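Local coordinates for protein putative mandelate racemase (Bordetella bronchiseptica, PDB 3OZY) that is of unknown function but is a magnesium-binding member of the enolase superfamily, probably acting on a sugar-derived carboxylate such as m-xylarate, at residues L37-V40 with V46-V49; R179-N184 with L212-I217; D233-H238 with I266-I271; T311-L316 with L361-D366. All coordinates share one frame; numbering follows the deposited sequence. Where two conformers were deposited one is given.

Contact 1: L37-V40 with V46-V49; sequences LVEV and VTGV
A beta hairpin of the N-terminal capping domain, built from strands 32-42 and 48-50, brings Val40 against Gly48 and Glu39 against Val49. It illustrates how an antiparallel sheet can turn its two faces to different neighbours. Val40 and Gly48 form the hydrogen-bonded pair. Val40 N donates to Gly48 O at 2.8 Å, almost straight at the hydrogen (171°), and Gly48 N returns a bond to Val40 O at 3.0 Å. Beside them Glu39 and Val49 make a non-hydrogen-bonded pair, where the CA-H of Val49 points to Val38 O with the two heavy atoms 3.0 Å apart.

On the face of Glu39 and Val49, methyl CD1 of Leu37 comes within 4.0 Å of Val49 CB, and Trp367 from helix 367-372 covers this side. The other face carries Val40, which packs on Ala113 and Leu117 of helix 102-122, so the hairpin is sandwiched between helices. At its edge Asp116 of that helix accepts from Val49 N.

The Glu39 chain runs out extended, with CG anti to the backbone N (chi1 -175°), which brings its CG against Thr47 CG2 at 3.6 Å, the two side chains meeting at a slant. Its buried carboxylate is divided between partners: OE1 takes a hydrogen bond from His11 NE2, while OE2 forms a salt bridge with Arg41. A water completes the link across the hairpin, donating to Glu39 OE2 at 2.6 Å and lying 2.8 Å from Thr47 OG1.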
loop_
_atom_site.group_PDB
_atom_site.type_symbol
_atom_site.label_atom_id
_atom_site.label_comp_id
_atom_site.label_asym_id
_atom_site.label_seq_id
_atom_site.Cartn_x
_atom_site.Cartn_y
_atom_site.Cartn_z
ATOM N N LEU A 37 15.363 -13.598 2.415
ATOM C CA LEU A 37 15.144 -14.822 3.161
ATOM C C LEU A 37 14.898 -14.435 4.612
ATOM O O LEU A 37 15.811 -13.964 5.296
ATOM C CB LEU A 37 16.359 -15.756 3.049
ATOM C CG LEU A 37 16.273 -17.044 3.867
ATOM C CD1 LEU A 37 15.133 -17.913 3.393
ATOM C CD2 LEU A 37 17.592 -17.821 3.803
ATOM N N VAL A 38 13.657 -14.588 5.064
ATOM C CA VAL A 38 13.311 -14.293 6.446
ATOM C C VAL A 38 13.729 -15.464 7.319
ATOM O O VAL A 38 13.562 -16.620 6.934
ATOM C CB VAL A 38 11.793 -14.063 6.600
ATOM C CG1 VAL A 38 11.427 -13.785 8.065
ATOM C CG2 VAL A 38 11.341 -12.917 5.697
ATOM N N GLU A 39 14.282 -15.152 8.488
ATOM C CA GLU A 39 14.653 -16.167 9.464
ATOM C C GLU A 39 14.133 -15.750 10.835
ATOM O O GLU A 39 14.537 -14.719 11.370
ATOM C CB GLU A 39 16.176 -16.339 9.491
ATOM C CG GLU A 39 16.650 -17.460 10.403
ATOM C CD GLU A 39 18.163 -17.520 10.535
ATOM O OE1 GLU A 39 18.867 -16.791 9.810
ATOM O OE2 GLU A 39 18.651 -18.301 11.375
ATOM N N VAL A 40 13.210 -16.532 11.388
ATOM C CA VAL A 40 12.699 -16.276 12.729
ATOM C C VAL A 40 13.308 -17.292 13.685
ATOM O O VAL A 40 13.157 -18.500 13.501
ATOM C CB VAL A 40 11.159 -16.369 12.781
ATOM C CG1 VAL A 40 10.659 -16.247 14.226
ATOM C CG2 VAL A 40 10.535 -15.295 11.893
ATOM N N VAL A 46 14.400 -23.513 17.579
ATOM C CA VAL A 46 13.526 -23.878 16.464
ATOM C C VAL A 46 13.386 -22.660 15.561
ATOM O O VAL A 46 13.000 -21.580 16.015
ATOM C CB VAL A 46 12.131 -24.322 16.925
ATOM C CG1 VAL A 46 11.298 -24.777 15.725
ATOM C CG2 VAL A 46 12.240 -25.442 17.960
ATOM N N THR A 47 13.715 -22.837 14.287
ATOM C CA THR A 47 13.788 -21.724 13.347
ATOM C C THR A 47 12.791 -21.903 12.212
ATOM O O THR A 47 12.578 -23.017 11.743
ATOM C CB THR A 47 15.204 -21.618 12.752
ATOM O OG1 THR A 47 16.143 -21.376 13.808
ATOM C CG2 THR A 47 15.288 -20.483 11.745
ATOM N N GLY A 48 12.169 -20.805 11.787
ATOM C CA GLY A 48 11.350 -20.818 10.584
ATOM C C GLY A 48 11.904 -19.862 9.547
ATOM O O GLY A 48 12.499 -18.845 9.895
ATOM N N VAL A 49 11.713 -20.183 8.272
ATOM C CA VAL A 49 12.125 -19.286 7.192
ATOM C C VAL A 49 10.951 -18.934 6.280
ATOM O O VAL A 49 9.944 -19.653 6.224
ATOM C CB VAL A 49 13.286 -19.867 6.336
ATOM C CG1 VAL A 49 14.523 -20.116 7.194
ATOM C CG2 VAL A 49 12.857 -21.139 5.620
HETATM O O HOH W 1 18.592 -20.388 12.945
#

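Contact 2: R179-N184 with L212-I217; sequences RKDAAN and LAMLRI
Met214 and Asp181 reach for each other at a slant between helices 178-192 and 208-220, and Ile217 and Ala182 meet beside them. Met214 leaves its helix extended, with CG anti to the backbone N (chi1 -175°), then bends at its last torsion (chi3 -71°). The bend carries methyl CE to Asp181, 3.6 Å from OD2 and 4.0 Å from CB. The contact is one of van der Waals type between a methyl and a carboxylate; the same OD2 accepts a hydrogen bond from Gly175 N, in the loop that leads into its own helix. Val174 of the same loop touches both Asp181 and Met214.

The second meeting is purely apolar. Ile217 directs its CG2 branch at Ala182, coming within 3.9 Å of CB and 4.1 Å of CA. Met214 and Ile217 were each modelled in two conformers, and the distances belong to the one given. With only a methyl on Ala182, the backbones can draw near, and the CA atoms of Ala182 and Ile217 are 6.6 Å apart. Ile217 also touches Arg186 one turn further along helix 178-192, and Met214 rests on Pro178 at its start. Packing of an alanine against a branched side chain here joins consecutive outer helices of the beta/alpha barrel, each following a parallel strand of the central sheet.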
loop_
_atom_site.group_PDB
_atom_site.type_symbol
_atom_site.label_atom_id
_atom_site.label_comp_id
_atom_site.label_asym_id
_atom_site.label_seq_id
_atom_site.Cartn_x
_atom_site.Cartn_y
_atom_site.Cartn_z
ATOM N N ARG A 179 -1.523 -6.671 -31.556
ATOM C CA ARG A 179 -1.584 -7.410 -32.813
ATOM C C ARG A 179 -0.569 -8.552 -32.837
ATOM O O ARG A 179 -0.848 -9.653 -33.335
ATOM C CB ARG A 179 -1.377 -6.475 -34.009
ATOM C CG ARG A 179 -2.509 -5.479 -34.200
ATOM C CD ARG A 179 -2.787 -5.224 -35.676
ATOM N NE ARG A 179 -1.631 -4.662 -36.367
ATOM C CZ ARG A 179 -1.421 -3.360 -36.530
ATOM N NH1 ARG A 179 -2.291 -2.480 -36.052
ATOM N NH2 ARG A 179 -0.341 -2.936 -37.173
ATOM N N LYS A 180 0.614 -8.295 -32.289
ATOM C CA LYS A 180 1.620 -9.342 -32.190
ATOM C C LYS A 180 1.213 -10.387 -31.160
ATOM O O LYS A 180 1.413 -11.581 -31.361
ATOM C CB LYS A 180 2.980 -8.750 -31.824
ATOM C CG LYS A 180 3.550 -7.823 -32.882
ATOM C CD LYS A 180 4.922 -7.312 -32.471
ATOM C CE LYS A 180 5.583 -6.526 -33.591
ATOM N NZ LYS A 180 6.951 -6.081 -33.204
ATOM N N ASP A 181 0.639 -9.925 -30.051
ATOM C CA ASP A 181 0.153 -10.834 -29.013
ATOM C C ASP A 181 -0.857 -11.801 -29.611
ATOM O O ASP A 181 -0.812 -13.007 -29.352
ATOM C CB ASP A 181 -0.516 -10.057 -27.875
ATOM C CG ASP A 181 0.442 -9.144 -27.131
ATOM O OD1 ASP A 181 1.646 -9.472 -27.012
ATOM O OD2 ASP A 181 -0.012 -8.091 -26.632
ATOM N N ALA A 182 -1.777 -11.266 -30.415
ATOM C CA ALA A 182 -2.791 -12.099 -31.051
ATOM C C ALA A 182 -2.165 -13.114 -31.993
ATOM O O ALA A 182 -2.556 -14.277 -32.020
ATOM C CB ALA A 182 -3.813 -11.239 -31.799
ATOM N N ALA A 183 -1.186 -12.671 -32.774
ATOM C CA ALA A 183 -0.540 -13.576 -33.716
ATOM C C ALA A 183 0.196 -14.685 -32.966
ATOM O O ALA A 183 0.170 -15.843 -33.373
ATOM C CB ALA A 183 0.409 -12.814 -34.631
ATOM N N ASN A 184 0.838 -14.328 -31.855
ATOM C CA ASN A 184 1.525 -15.313 -31.026
ATOM C C ASN A 184 0.555 -16.363 -30.499
ATOM O O ASN A 184 0.808 -17.566 -30.570
ATOM C CB ASN A 184 2.235 -14.634 -29.856
ATOM C CG ASN A 184 3.424 -13.820 -30.290
ATOM O OD1 ASN A 184 3.793 -13.808 -31.464
ATOM N ND2 ASN A 184 4.051 -13.141 -29.331
ATOM N N LEU A 212 -11.021 -5.274 -24.092
ATOM C CA LEU A 212 -12.195 -5.883 -24.708
ATOM C C LEU A 212 -11.862 -6.482 -26.072
ATOM O O LEU A 212 -12.319 -7.577 -26.406
ATOM C CB LEU A 212 -13.325 -4.857 -24.836
ATOM C CG LEU A 212 -14.069 -4.528 -23.538
ATOM C CD1 LEU A 212 -14.792 -3.189 -23.664
ATOM C CD2 LEU A 212 -15.037 -5.649 -23.170
ATOM N N ALA A 213 -11.058 -5.774 -26.860
ATOM C CA ALA A 213 -10.658 -6.293 -28.167
ATOM C C ALA A 213 -9.823 -7.555 -27.973
ATOM O O ALA A 213 -10.013 -8.551 -28.683
ATOM C CB ALA A 213 -9.877 -5.243 -28.937
ATOM N N MET A 214 -8.907 -7.530 -27.015
ATOM C CA MET A 214 -8.079 -8.709 -26.815
ATOM C C MET A 214 -8.902 -9.886 -26.298
ATOM O O MET A 214 -8.700 -11.022 -26.735
ATOM C CB MET A 214 -6.911 -8.415 -25.881
ATOM C CG MET A 214 -5.981 -9.599 -25.769
ATOM S SD MET A 214 -4.460 -9.252 -24.876
ATOM C CE MET A 214 -3.593 -8.214 -26.048
ATOM N N LEU A 215 -9.836 -9.625 -25.385
ATOM C CA LEU A 215 -10.680 -10.697 -24.843
ATOM C C LEU A 215 -11.362 -11.501 -25.961
ATOM O O LEU A 215 -11.496 -12.731 -25.873
ATOM C CB LEU A 215 -11.715 -10.127 -23.867
ATOM C CG LEU A 215 -12.692 -11.125 -23.249
ATOM C CD1 LEU A 215 -11.962 -12.225 -22.460
ATOM C CD2 LEU A 215 -13.681 -10.382 -22.349
ATOM N N ARG A 216 -11.784 -10.826 -27.024
ATOM C CA ARG A 216 -12.389 -11.531 -28.161
ATOM C C ARG A 216 -11.426 -12.561 -28.751
ATOM O O ARG A 216 -11.819 -13.678 -29.095
ATOM C CB ARG A 216 -12.816 -10.540 -29.248
ATOM C CG ARG A 216 -14.029 -9.707 -28.866
ATOM C CD ARG A 216 -14.209 -8.557 -29.834
ATOM N NE ARG A 216 -15.461 -7.853 -29.589
ATOM C CZ ARG A 216 -15.870 -6.805 -30.293
ATOM N NH1 ARG A 216 -15.115 -6.312 -31.268
ATOM N NH2 ARG A 216 -17.027 -6.232 -30.008
ATOM N N ILE A 217 -10.162 -12.157 -28.887
ATOM C CA ILE A 217 -9.094 -13.029 -29.373
ATOM C C ILE A 217 -8.893 -14.200 -28.421
ATOM O O ILE A 217 -8.815 -15.360 -28.840
ATOM C CB ILE A 217 -7.754 -12.265 -29.488
ATOM C CG1 ILE A 217 -7.890 -11.076 -30.447
ATOM C CG2 ILE A 217 -6.625 -13.208 -29.918
ATOM C CD1 ILE A 217 -8.255 -11.473 -31.858
#

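Contact 3: D233-H238 with I266-I271; sequences DDIEGH and IRNDAI
The imidazole of His238 lies obliquely to Ala270 O, with its CG 4.1 Å from that oxygen, and its edge is turned back toward its own segment. There ND1 donates to Asp234 O at 2.8 Å; the acceptor lies practically in the ring plane, although the donor stands 39° above the carbonyl plane. This bond helps to fix the rotation of the ring, against which Tyr265 packs edge-to-face. The carboxylate of Asp234 acts as N-cap of helix 235-242, with OD1 met from above its plane by Gly237 N at 2.9 Å, while OD2 forms a salt bridge with Arg208.

Across the contact the touching is chiefly by aliphatic carbon. Ile235 points CG2, anti to its backbone nitrogen, between Ala270 CB at 3.7 Å and Asn268 CB at 3.8 Å, its side chain about perpendicular to that of Asn268. Methyl CB of Ala270 also sits 3.5 Å from Ile235 O. The Asn268 amide is held by Asp264 O through ND2, and a water donates to Glu236 OE1 and, weakly, to Asn268 OD1.

Asp269, with positive phi, serves as C-prime residue of the Schellman motif closing helix 258-267. One helix start thus meets the next helix's end in the barrel, close to the second subunit. Ala270 O, buried beside His238 CB at 3.2 Å, has no hydrogen-bond partner, so the junction rests on close carbon contacts and one water rather than on direct polar bonds.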
loop_
_atom_site.group_PDB
_atom_site.type_symbol
_atom_site.label_atom_id
_atom_site.label_comp_id
_atom_site.label_asym_id
_atom_site.label_seq_id
_atom_site.Cartn_x
_atom_site.Cartn_y
_atom_site.Cartn_z
ATOM N N ASP A 233 -6.266 -0.956 -10.119
ATOM C CA ASP A 233 -7.069 0.099 -9.526
ATOM C C ASP A 233 -8.421 0.288 -10.196
ATOM O O ASP A 233 -9.271 1.023 -9.674
ATOM C CB ASP A 233 -6.286 1.408 -9.541
ATOM C CG ASP A 233 -5.125 1.391 -8.570
ATOM O OD1 ASP A 233 -5.326 0.910 -7.438
ATOM O OD2 ASP A 233 -4.020 1.835 -8.938
ATOM N N ASP A 234 -8.626 -0.349 -11.350
ATOM C CA ASP A 234 -9.865 -0.191 -12.106
ATOM C C ASP A 234 -10.771 -1.413 -11.909
ATOM O O ASP A 234 -10.840 -2.305 -12.765
ATOM C CB ASP A 234 -9.545 0.008 -13.588
ATOM C CG ASP A 234 -10.779 0.236 -14.416
ATOM O OD1 ASP A 234 -11.870 0.402 -13.821
ATOM O OD2 ASP A 234 -10.663 0.261 -15.662
ATOM N N ILE A 235 -11.457 -1.470 -10.770
ATOM C CA ILE A 235 -12.326 -2.608 -10.487
ATOM C C ILE A 235 -13.466 -2.728 -11.506
ATOM O O ILE A 235 -13.765 -3.824 -12.004
ATOM C CB ILE A 235 -12.882 -2.544 -9.049
ATOM C CG1 ILE A 235 -11.721 -2.589 -8.047
ATOM C CG2 ILE A 235 -13.825 -3.708 -8.797
ATOM C CD1 ILE A 235 -12.142 -2.481 -6.581
ATOM N N GLU A 236 -14.097 -1.603 -11.826
ATOM C CA GLU A 236 -15.218 -1.602 -12.763
ATOM C C GLU A 236 -14.829 -2.136 -14.148
ATOM O O GLU A 236 -15.615 -2.838 -14.795
ATOM C CB GLU A 236 -15.814 -0.191 -12.864
ATOM C CG GLU A 236 -16.825 0.039 -13.993
ATOM C CD GLU A 236 -18.143 -0.698 -13.811
ATOM O OE1 GLU A 236 -18.288 -1.469 -12.841
ATOM O OE2 GLU A 236 -19.043 -0.507 -14.658
ATOM N N GLY A 237 -13.619 -1.820 -14.602
ATOM C CA GLY A 237 -13.147 -2.353 -15.869
ATOM C C GLY A 237 -13.131 -3.869 -15.884
ATOM O O GLY A 237 -13.450 -4.495 -16.902
ATOM N N HIS A 238 -12.747 -4.473 -14.765
ATOM C CA HIS A 238 -12.718 -5.929 -14.682
ATOM C C HIS A 238 -14.140 -6.488 -14.721
ATOM O O HIS A 238 -14.397 -7.529 -15.333
ATOM C CB HIS A 238 -11.988 -6.376 -13.409
ATOM C CG HIS A 238 -10.501 -6.153 -13.434
ATOM N ND1 HIS A 238 -9.922 -4.929 -13.176
ATOM C CD2 HIS A 238 -9.473 -7.014 -13.645
ATOM C CE1 HIS A 238 -8.605 -5.039 -13.241
ATOM N NE2 HIS A 238 -8.305 -6.297 -13.517
ATOM N N ILE A 266 -15.032 -9.038 -5.540
ATOM C CA ILE A 266 -16.168 -9.958 -5.520
ATOM C C ILE A 266 -17.500 -9.210 -5.434
ATOM O O ILE A 266 -18.451 -9.533 -6.151
ATOM C CB ILE A 266 -16.038 -10.984 -4.384
ATOM C CG1 ILE A 266 -14.845 -11.913 -4.639
ATOM C CG2 ILE A 266 -17.338 -11.790 -4.216
ATOM C CD1 ILE A 266 -14.524 -12.795 -3.472
ATOM N N ARG A 267 -17.561 -8.193 -4.581
ATOM C CA ARG A 267 -18.796 -7.424 -4.392
ATOM C C ARG A 267 -19.184 -6.632 -5.635
ATOM O O ARG A 267 -20.331 -6.193 -5.783
ATOM C CB ARG A 267 -18.670 -6.472 -3.196
ATOM C CG ARG A 267 -18.647 -7.170 -1.857
ATOM C CD ARG A 267 -18.632 -6.169 -0.711
ATOM N NE ARG A 267 -19.876 -5.406 -0.629
ATOM C CZ ARG A 267 -19.975 -4.101 -0.861
ATOM N NH1 ARG A 267 -18.900 -3.398 -1.188
ATOM N NH2 ARG A 267 -21.154 -3.499 -0.761
ATOM N N ASN A 268 -18.219 -6.433 -6.522
ATOM C CA ASN A 268 -18.484 -5.762 -7.776
ATOM C C ASN A 268 -18.526 -6.701 -8.980
ATOM O O ASN A 268 -18.461 -6.245 -10.120
ATOM C CB ASN A 268 -17.468 -4.645 -7.982
ATOM C CG ASN A 268 -17.696 -3.496 -7.025
ATOM O OD1 ASN A 268 -18.620 -2.704 -7.214
ATOM N ND2 ASN A 268 -16.883 -3.416 -5.970
ATOM N N ASP A 269 -18.637 -8.002 -8.716
ATOM C CA ASP A 269 -18.749 -9.003 -9.782
ATOM C C ASP A 269 -17.607 -8.872 -10.792
ATOM O O ASP A 269 -17.793 -9.029 -12.000
ATOM C CB ASP A 269 -20.120 -8.899 -10.473
ATOM C CG ASP A 269 -21.276 -9.218 -9.528
ATOM O OD1 ASP A 269 -21.145 -10.145 -8.705
ATOM O OD2 ASP A 269 -22.324 -8.544 -9.615
ATOM N N ALA A 270 -16.411 -8.616 -10.273
ATOM C CA ALA A 270 -15.301 -8.189 -11.109
ATOM C C ALA A 270 -14.168 -9.216 -11.217
ATOM O O ALA A 270 -13.111 -8.900 -11.757
ATOM C CB ALA A 270 -14.756 -6.853 -10.598
ATOM N N ILE A 271 -14.363 -10.435 -10.722
ATOM C CA ILE A 271 -13.242 -11.384 -10.719
ATOM C C ILE A 271 -13.697 -12.837 -10.805
ATOM O O ILE A 271 -14.681 -13.224 -10.167
ATOM C CB ILE A 271 -12.349 -11.157 -9.464
ATOM C CG1 ILE A 271 -10.979 -11.832 -9.595
ATOM C CG2 ILE A 271 -13.085 -11.559 -8.170
ATOM C CD1 ILE A 271 -10.011 -11.372 -8.492
HETATM O O HOH W 2 -17.776 -2.133 -10.287
#

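Contact 4: T311-L316 with L361-D366; sequences TVAANL and LGFEID
Apolar contacts carry the meeting of Ala313 and Ala314, on helix 309-321, with Leu361 and Phe363 of the irregular segment 361-366. Phe363 presents its ring edge to the helix: CE2 is 3.3 Å from Ala313 CB, which lies in the ring plane, and CZ follows at 4.1 Å. With chi1 at 49°, CG lies between backbone N and carbonyl carbon, and the ring edge is turned to the helix. Leu361 brings one branch only, CD2, which settles 3.7 Å from Ala314 CA and 4.0 Å from its CB. Ile310, one turn back on the helix, touches both large side chains, and Ile112 of helix 102-122 touches Leu361 and Ala314.

Polar bonds lie outside the apolar patch. Within the helix Asn315 ND2 donates to Thr311 O at 2.8 Å, while Asn315 N reaches the same oxygen from the opposite face of its plane. The amide is tied further to Asp277 and Ala278. Leu361 N meets Asp116, Leu361 O accepts from His317 of the same helix 309-321, and Phe363 O is bonded to Arg120.

The chemistry implies a division of labour: two alanines, with only methyls to offer, let a leucine branch and a phenyl edge come close, while side chains of helices 102-122 and 309-321 bind backbone atoms of the segment and help to hold it there.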
loop_
_atom_site.group_PDB
_atom_site.type_symbol
_atom_site.label_atom_id
_atom_site.label_comp_id
_atom_site.label_asym_id
_atom_site.label_seq_id
_atom_site.Cartn_x
_atom_site.Cartn_y
_atom_site.Cartn_z
ATOM N N THR A 311 8.528 -18.875 -2.016
ATOM C CA THR A 311 7.184 -18.405 -2.349
ATOM C C THR A 311 6.408 -19.491 -3.085
ATOM O O THR A 311 5.210 -19.662 -2.877
ATOM C CB THR A 311 7.181 -17.048 -3.130
ATOM O OG1 THR A 311 7.751 -17.194 -4.439
ATOM C CG2 THR A 311 7.969 -15.986 -2.389
ATOM N N VAL A 312 7.092 -20.238 -3.945
ATOM C CA VAL A 312 6.477 -21.383 -4.596
ATOM C C VAL A 312 6.019 -22.436 -3.580
ATOM O O VAL A 312 4.852 -22.845 -3.578
ATOM C CB VAL A 312 7.426 -21.981 -5.657
ATOM C CG1 VAL A 312 6.946 -23.362 -6.131
ATOM C CG2 VAL A 312 7.550 -21.012 -6.821
ATOM N N ALA A 313 6.927 -22.878 -2.715
ATOM C CA ALA A 313 6.583 -23.907 -1.743
ATOM C C ALA A 313 5.451 -23.493 -0.809
ATOM O O ALA A 313 4.564 -24.293 -0.527
ATOM C CB ALA A 313 7.811 -24.333 -0.932
ATOM N N ALA A 314 5.490 -22.257 -0.317
ATOM C CA ALA A 314 4.471 -21.797 0.629
ATOM C C ALA A 314 3.092 -21.898 -0.011
ATOM O O ALA A 314 2.155 -22.425 0.592
ATOM C CB ALA A 314 4.745 -20.370 1.076
ATOM N N ASN A 315 2.960 -21.379 -1.228
ATOM C CA ASN A 315 1.687 -21.496 -1.936
ATOM C C ASN A 315 1.308 -22.941 -2.248
ATOM O O ASN A 315 0.137 -23.303 -2.185
ATOM C CB ASN A 315 1.688 -20.653 -3.212
ATOM C CG ASN A 315 1.568 -19.180 -2.924
ATOM O OD1 ASN A 315 0.513 -18.709 -2.501
ATOM N ND2 ASN A 315 2.654 -18.438 -3.137
ATOM N N LEU A 316 2.290 -23.772 -2.584
ATOM C CA LEU A 316 1.990 -25.144 -2.972
ATOM C C LEU A 316 1.369 -25.956 -1.830
ATOM O O LEU A 316 0.491 -26.785 -2.068
ATOM C CB LEU A 316 3.246 -25.825 -3.509
ATOM C CG LEU A 316 3.026 -27.208 -4.108
ATOM C CD1 LEU A 316 1.900 -27.187 -5.144
ATOM C CD2 LEU A 316 4.332 -27.696 -4.722
ATOM N N LEU A 361 7.842 -25.943 5.730
ATOM C CA LEU A 361 7.859 -25.796 4.277
ATOM C C LEU A 361 8.374 -27.068 3.606
ATOM O O LEU A 361 8.079 -27.326 2.446
ATOM C CB LEU A 361 8.683 -24.582 3.850
ATOM C CG LEU A 361 8.044 -23.220 4.143
ATOM C CD1 LEU A 361 9.094 -22.127 4.080
ATOM C CD2 LEU A 361 6.911 -22.946 3.149
ATOM N N GLY A 362 9.165 -27.845 4.342
ATOM C CA GLY A 362 9.458 -29.210 3.937
ATOM C C GLY A 362 10.733 -29.471 3.160
ATOM O O GLY A 362 10.864 -30.523 2.539
ATOM N N PHE A 363 11.660 -28.524 3.183
ATOM C CA PHE A 363 12.960 -28.709 2.541
ATOM C C PHE A 363 14.053 -28.042 3.360
ATOM O O PHE A 363 13.771 -27.336 4.322
ATOM C CB PHE A 363 12.956 -28.122 1.129
ATOM C CG PHE A 363 12.420 -26.725 1.061
ATOM C CD1 PHE A 363 13.097 -25.673 1.660
ATOM C CD2 PHE A 363 11.224 -26.464 0.419
ATOM C CE1 PHE A 363 12.601 -24.391 1.608
ATOM C CE2 PHE A 363 10.722 -25.181 0.365
ATOM C CZ PHE A 363 11.408 -24.143 0.961
ATOM N N GLU A 364 15.299 -28.255 2.948
ATOM C CA GLU A 364 16.448 -27.648 3.604
ATOM C C GLU A 364 17.007 -26.479 2.795
ATOM O O GLU A 364 17.117 -26.556 1.571
ATOM C CB GLU A 364 17.547 -28.694 3.815
ATOM C CG GLU A 364 17.139 -29.866 4.695
ATOM C CD GLU A 364 16.957 -29.472 6.151
ATOM O OE1 GLU A 364 17.093 -28.273 6.472
ATOM O OE2 GLU A 364 16.679 -30.366 6.978
ATOM N N ILE A 365 17.356 -25.400 3.492
ATOM C CA ILE A 365 18.040 -24.263 2.877
ATOM C C ILE A 365 19.535 -24.554 2.752
ATOM O O ILE A 365 20.154 -25.074 3.688
ATOM C CB ILE A 365 17.881 -22.982 3.723
ATOM C CG1 ILE A 365 16.417 -22.526 3.776
ATOM C CG2 ILE A 365 18.784 -21.869 3.194
ATOM C CD1 ILE A 365 15.855 -22.086 2.444
ATOM N N ASP A 366 20.118 -24.209 1.607
ATOM C CA ASP A 366 21.573 -24.286 1.443
ATOM C C ASP A 366 22.156 -22.982 1.964
ATOM O O ASP A 366 22.191 -21.974 1.255
ATOM C CB ASP A 366 21.950 -24.497 -0.026
ATOM C CG ASP A 366 23.454 -24.638 -0.241
ATOM O OD1 ASP A 366 24.241 -24.212 0.631
ATOM O OD2 ASP A 366 23.848 -25.159 -1.303
#

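Contacts 1 and 4 are neighbours, their centres about 12 Å apart: Val49 O touches Leu361 CD1 at 3.4 Å, so the N-terminal hairpin packs on the barrel-domain segment 361-366, and both are bound by Asp116. Contacts 2 and 3 lie on the opposite side of the chain's centre from this pair, and join successive outer elements of the barrel. Contacts 1, 2 and 4 are largely buried, whereas contact 3 is partly buried and borders the second subunit. Backbone bonds join the two segments directly in contact 1 alone; contact 2 rests on methyl contacts, one of them to a carboxylate, and contact 4 on methyls and a ring edge. Contacts 1 and 3 each have a bridging water, weakly bound to Asn268 in contact 3.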